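Long-range contact in polyphenol oxidase, chloroplastic (Malus domestica, PDB 6ELV), which forms the C-terminal domain of a tyrosinase-family enzyme that oxidises mono- and o-diphenols to o-diquinones: residues E47-E52 against F64-N69. Residues are numbered along the deposited sequence; the frame is centred on the assembly and turned at random.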
# COMPACT_ATOMS: atom_id res chain seq x y z
N GLU A 47 12.31 -5.05 2.77
CA GLU A 47 11.38 -5.15 1.66
C GLU A 47 10.34 -4.05 1.86
O GLU A 47 9.69 -4.00 2.91
CB GLU A 47 10.76 -6.54 1.67
CG GLU A 47 9.90 -6.87 0.48
CD GLU A 47 9.49 -8.33 0.38
OE1 GLU A 47 10.04 -9.17 1.12
OE2 GLU A 47 8.60 -8.63 -0.44
N ILE A 48 10.21 -3.17 0.88
CA ILE A 48 9.49 -1.91 1.04
C ILE A 48 8.25 -1.88 0.15
O ILE A 48 8.35 -2.06 -1.07
CB ILE A 48 10.41 -0.72 0.73
CG1 ILE A 48 11.62 -0.80 1.68
CG2 ILE A 48 9.65 0.59 0.81
CD1 ILE A 48 12.33 0.44 1.97
N LEU A 49 7.09 -1.61 0.75
CA LEU A 49 5.87 -1.31 0.01
C LEU A 49 5.88 0.17 -0.36
O LEU A 49 6.05 1.03 0.51
CB LEU A 49 4.67 -1.62 0.90
CG LEU A 49 3.28 -1.34 0.33
CD1 LEU A 49 3.03 -2.18 -0.91
CD2 LEU A 49 2.23 -1.63 1.38
N VAL A 50 5.70 0.47 -1.64
CA VAL A 50 5.77 1.83 -2.17
C VAL A 50 4.42 2.18 -2.76
O VAL A 50 3.95 1.52 -3.70
CB VAL A 50 6.88 1.98 -3.22
CG1 VAL A 50 7.00 3.44 -3.66
CG2 VAL A 50 8.20 1.47 -2.67
N ILE A 51 3.78 3.19 -2.21
CA ILE A 51 2.54 3.73 -2.74
C ILE A 51 2.90 5.04 -3.41
O ILE A 51 3.30 5.99 -2.74
CB ILE A 51 1.50 3.91 -1.63
CG1 ILE A 51 1.31 2.56 -0.98
CG2 ILE A 51 0.20 4.45 -2.19
CD1 ILE A 51 0.53 2.60 0.24
N GLU A 52 2.79 5.07 -4.73
CA GLU A 52 3.29 6.17 -5.55
C GLU A 52 2.16 7.07 -6.03
O GLU A 52 1.00 6.67 -6.10
CB GLU A 52 4.03 5.63 -6.77
N PHE A 64 -5.29 7.96 5.02
CA PHE A 64 -5.68 6.60 4.69
C PHE A 64 -4.72 5.64 5.37
O PHE A 64 -3.54 5.95 5.58
CB PHE A 64 -5.79 6.35 3.17
CG PHE A 64 -4.50 6.42 2.39
CD1 PHE A 64 -3.65 5.32 2.29
CD2 PHE A 64 -4.18 7.57 1.68
CE1 PHE A 64 -2.49 5.39 1.54
CE2 PHE A 64 -3.02 7.65 0.93
CZ PHE A 64 -2.17 6.56 0.86
N ASP A 65 -5.25 4.47 5.72
CA ASP A 65 -4.50 3.44 6.41
C ASP A 65 -4.22 2.29 5.46
O ASP A 65 -4.99 2.03 4.52
CB ASP A 65 -5.25 2.97 7.66
CG ASP A 65 -5.50 4.09 8.66
OD1 ASP A 65 -4.74 5.08 8.70
OD2 ASP A 65 -6.46 3.96 9.43
N VAL A 66 -3.11 1.60 5.69
CA VAL A 66 -2.63 0.54 4.81
C VAL A 66 -2.51 -0.74 5.62
O VAL A 66 -1.88 -0.75 6.69
CB VAL A 66 -1.28 0.90 4.19
CG1 VAL A 66 -0.83 -0.17 3.20
CG2 VAL A 66 -1.34 2.27 3.53
N TYR A 67 -3.08 -1.82 5.08
CA TYR A 67 -3.02 -3.15 5.69
C TYR A 67 -2.51 -4.15 4.66
O TYR A 67 -2.62 -3.95 3.45
CB TYR A 67 -4.40 -3.60 6.19
CG TYR A 67 -4.94 -2.77 7.32
CD1 TYR A 67 -5.45 -1.49 7.10
CD2 TYR A 67 -4.96 -3.25 8.62
CE1 TYR A 67 -5.95 -0.73 8.14
CE2 TYR A 67 -5.45 -2.50 9.66
CZ TYR A 67 -5.93 -1.23 9.42
OH TYR A 67 -6.43 -0.47 10.45
N VAL A 68 -1.97 -5.26 5.16
CA VAL A 68 -1.48 -6.34 4.30
C VAL A 68 -2.04 -7.66 4.80
O VAL A 68 -2.15 -7.88 6.01
CB VAL A 68 0.07 -6.36 4.29
CG1 VAL A 68 0.61 -7.52 3.47
CG2 VAL A 68 0.61 -5.05 3.75
N ASN A 69 -2.35 -8.57 3.88
CA ASN A 69 -2.74 -9.92 4.26
C ASN A 69 -2.18 -10.92 3.26
O ASN A 69 -1.81 -10.57 2.14
CB ASN A 69 -4.26 -10.12 4.47
CG ASN A 69 -5.09 -10.03 3.19
OD1 ASN A 69 -5.60 -8.97 2.84
ND2 ASN A 69 -5.27 -11.16 2.51
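Leu49 and Ile51 meet Val66 through extended side chains: Leu49 sets CG anti to its backbone nitrogen (chi1 179°), and Ile51 runs CG1 trans to the carbonyl carbon, then straight on to CD1 (chi2 170°). Each thereby sends a methyl from the antiparallel sheet that holds strand 48-57 into the core of a beta-sandwich, where it meets side chains coming from the mixed sheet that holds strand 62-70. The two short segments run roughly antiparallel, at 139°, and their axes come no closer than 10.8 Å. No hydrogen bond spans that gap; every contact between the two segments is between hydrocarbon side chains. Val66 sits in the middle and splits its two methyls between the partners, tip to tip in both cases. CG1 of Val66 takes Leu49 CD2 at 3.8 Å, while its CG2 takes Ile51 CD1 at the same 3.8 Å. Towards one end of the contact, Val68 CG2 lies more loosely, 4.5 Å from Leu49 CD2. At the other end Phe64 extends the row, its ring also meeting that of Phe87 on the adjacent strand. Every touching residue is buried. Neighbours from both sheets close in round the central group: Ile139 and Val125 touch Leu49, Leu104 and Ile136 touch Ile51, and Leu106 packs on Val66. The Phe64 ring turns its edge, not its face, to the isoleucine: Ile51 CD1 lies near the ring plane, 4.3 Å from Phe64 CE1.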